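Side-chain contact in kelch-like protein 7 (Homo sapiens, PDB 3II7), which serves, through the kelch-repeat domain in this chain, as substrate adapter of a CUL3-RBX1 E3 ubiquitin ligase that ubiquitinates proteins for degradation: residues C26-P31 with D73-V78. Residues are numbered along the deposited sequence; the frame is centred on the assembly and turned at random.
Sequences CRYFNP and DCYNVV. With EDO (1,2-ethanediol), chain B; EDO (1,2-ethanediol), chain E.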
loop_
_atom_site.group_PDB
_atom_site.type_symbol
_atom_site.label_atom_id
_atom_site.label_comp_id
_atom_site.label_asym_id
_atom_site.label_seq_id
_atom_site.Cartn_x
_atom_site.Cartn_y
_atom_site.Cartn_z
ATOM N N CYS A 26 12.019 5.040 -10.958
ATOM C CA CYS A 26 10.634 5.518 -10.723
ATOM C C CYS A 26 9.944 5.612 -12.072
ATOM O O CYS A 26 10.518 6.154 -13.010
ATOM C CB CYS A 26 10.596 6.876 -10.029
ATOM S SG CYS A 26 11.360 6.962 -8.433
ATOM N N ARG A 27 8.750 5.014 -12.183
ATOM C CA ARG A 27 8.057 4.918 -13.465
ATOM C C ARG A 27 6.544 4.881 -13.293
ATOM O O ARG A 27 6.032 4.428 -12.249
ATOM C CB ARG A 27 8.500 3.653 -14.226
ATOM C CG ARG A 27 10.003 3.452 -14.403
ATOM C CD ARG A 27 10.309 2.359 -15.422
ATOM N NE ARG A 27 10.570 2.902 -16.753
ATOM C CZ ARG A 27 10.787 2.180 -17.855
ATOM N NH1 ARG A 27 10.759 0.846 -17.803
ATOM N NH2 ARG A 27 11.030 2.799 -19.019
ATOM N N TYR A 28 5.838 5.366 -14.324
ATOM C CA TYR A 28 4.413 5.151 -14.442
ATOM C C TYR A 28 4.190 3.928 -15.283
ATOM O O TYR A 28 4.821 3.770 -16.350
ATOM C CB TYR A 28 3.737 6.289 -15.200
ATOM C CG TYR A 28 3.587 7.597 -14.500
ATOM C CD1 TYR A 28 2.832 7.713 -13.348
ATOM C CD2 TYR A 28 4.161 8.745 -15.018
ATOM C CE1 TYR A 28 2.671 8.914 -12.729
ATOM C CE2 TYR A 28 3.984 9.961 -14.403
ATOM C CZ TYR A 28 3.247 10.031 -13.254
ATOM O OH TYR A 28 3.046 11.235 -12.606
ATOM N N PHE A 29 3.271 3.092 -14.840
ATOM C CA PHE A 29 2.628 2.093 -15.670
ATOM C C PHE A 29 1.267 2.620 -16.152
ATOM O O PHE A 29 0.426 3.051 -15.341
ATOM C CB PHE A 29 2.407 0.811 -14.878
ATOM C CG PHE A 29 1.621 -0.240 -15.615
ATOM C CD1 PHE A 29 2.207 -0.966 -16.642
ATOM C CD2 PHE A 29 0.286 -0.522 -15.267
ATOM C CE1 PHE A 29 1.499 -1.951 -17.305
ATOM C CE2 PHE A 29 -0.422 -1.489 -15.952
ATOM C CZ PHE A 29 0.197 -2.203 -16.971
ATOM N N ASN A 30 1.016 2.523 -17.452
ATOM C CA ASN A 30 -0.268 2.956 -18.011
ATOM C C ASN A 30 -1.099 1.732 -18.411
ATOM O O ASN A 30 -0.756 1.040 -19.374
ATOM C CB ASN A 30 -0.035 3.838 -19.201
ATOM C CG ASN A 30 -1.344 4.437 -19.769
ATOM O OD1 ASN A 30 -2.445 4.008 -19.435
ATOM N ND2 ASN A 30 -1.203 5.451 -20.603
ATOM N N PRO A 31 -2.168 1.425 -17.634
ATOM C CA PRO A 31 -2.956 0.227 -17.926
ATOM C C PRO A 31 -3.616 0.234 -19.312
ATOM O O PRO A 31 -3.944 -0.818 -19.822
ATOM C CB PRO A 31 -4.053 0.251 -16.864
ATOM C CG PRO A 31 -3.667 1.236 -15.886
ATOM C CD PRO A 31 -2.687 2.166 -16.477
ATOM N N ASP A 73 8.499 13.686 1.219
ATOM C CA ASP A 73 8.796 14.155 -0.142
ATOM C C ASP A 73 7.538 14.057 -0.986
ATOM O O ASP A 73 6.803 13.062 -0.909
ATOM C CB ASP A 73 9.962 13.374 -0.714
ATOM C CG ASP A 73 11.250 13.665 0.010
ATOM O OD1 ASP A 73 11.482 14.854 0.390
ATOM O OD2 ASP A 73 12.041 12.701 0.230
ATOM N N CYS A 74 7.274 15.099 -1.761
ATOM C CA CYS A 74 5.992 15.251 -2.443
ATOM C C CYS A 74 6.242 15.466 -3.914
ATOM O O CYS A 74 7.044 16.344 -4.299
ATOM C CB CYS A 74 5.233 16.426 -1.873
ATOM S SG CYS A 74 5.082 16.457 -0.052
ATOM N N TYR A 75 5.547 14.703 -4.736
ATOM C CA TYR A 75 5.682 14.827 -6.179
ATOM C C TYR A 75 4.381 15.301 -6.780
ATOM O O TYR A 75 3.364 14.587 -6.707
ATOM C CB TYR A 75 6.070 13.501 -6.766
ATOM C CG TYR A 75 6.192 13.507 -8.271
ATOM C CD1 TYR A 75 7.170 14.275 -8.906
ATOM C CD2 TYR A 75 5.344 12.718 -9.067
ATOM C CE1 TYR A 75 7.286 14.271 -10.300
ATOM C CE2 TYR A 75 5.476 12.695 -10.469
ATOM C CZ TYR A 75 6.436 13.471 -11.063
ATOM O OH TYR A 75 6.552 13.484 -12.410
ATOM N N ASN A 76 4.405 16.503 -7.353
ATOM C CA ASN A 76 3.271 17.033 -8.051
ATOM C C ASN A 76 3.255 16.426 -9.467
ATOM O O ASN A 76 4.146 16.696 -10.291
ATOM C CB ASN A 76 3.309 18.551 -8.102
ATOM C CG ASN A 76 2.056 19.127 -8.728
ATOM O OD1 ASN A 76 1.721 18.796 -9.856
ATOM N ND2 ASN A 76 1.330 19.959 -7.970
ATOM N N VAL A 77 2.276 15.590 -9.735
ATOM C CA VAL A 77 2.241 14.817 -10.990
ATOM C C VAL A 77 1.973 15.664 -12.235
ATOM O O VAL A 77 2.409 15.307 -13.338
ATOM C CB VAL A 77 1.197 13.678 -10.933
ATOM C CG1 VAL A 77 1.504 12.718 -9.749
ATOM C CG2 VAL A 77 -0.227 14.234 -10.902
ATOM N N VAL A 78 1.273 16.776 -12.062
ATOM C CA VAL A 78 0.926 17.656 -13.174
ATOM C C VAL A 78 2.100 18.574 -13.554
ATOM O O VAL A 78 2.383 18.768 -14.737
ATOM C CB VAL A 78 -0.334 18.495 -12.801
ATOM C CG1 VAL A 78 -0.554 19.632 -13.778
ATOM C CG2 VAL A 78 -1.573 17.570 -12.732
HETATM C C1 EDO B . 14.062 7.741 -11.161
HETATM O O1 EDO B . 13.476 7.296 -12.410
HETATM C C2 EDO B . 15.434 8.364 -11.382
HETATM O O2 EDO B . 15.371 9.740 -11.774
HETATM C C1 EDO E . 9.520 -2.213 -15.940
HETATM O O1 EDO E . 10.331 -1.043 -15.668
HETATM C C2 EDO E . 10.399 -3.356 -16.403
HETATM O O2 EDO E . 11.190 -2.901 -17.519
HETATM O O HOH W 1 4.148 13.351 -13.841
#
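Two neighbouring blades of the kelch beta-propeller meet here, strand 26-30 of one facing the end of strand 71-76 in the next, and Tyr-28 spans the gap to reach Tyr-75 and Val-77. The backbones stay well apart, with the CA atoms of Tyr-28 and Val-77 10.5 Å from each other, and the phenol oxygen of Tyr-28 makes the closest contacts. Its CG lies anti to the carbonyl carbon (chi1 -73°), and the ring extends across to set OH 3.5 Å from CB of Val-77. The same OH comes to CE2 of Tyr-75 at 3.6 Å, arriving at the edge of that ring and in its plane; the two tyrosines approach from opposite directions without stacking. A water joins the polar groups, sitting in the plane of the Tyr-28 ring, 2.7 Å from Tyr-28 OH. It donates to Tyr-75 OH, at 2.8 Å, and to the carbonyl O of Val-77. Tyr-75 OH also hydrogen-bonds Asp-80, which probably helps hold the ring that Tyr-28 meets. Arg-27, one residue before Tyr-28, turns elsewhere: its chain bends at chi3 (96°), NH1 gives a 2.9 Å hydrogen bond to O1 of an ethanediol, probably from the crystallisation liquor, at the guanidinium edge, and NE forms a salt bridge with Asp-38. A leucine in its place would probably leave Asp-38 without this charged mate. One aromatic side chain bridging to the next blade, with a shared water completing the link, joins Kelch 1 to Kelch 2 in this six-bladed propeller.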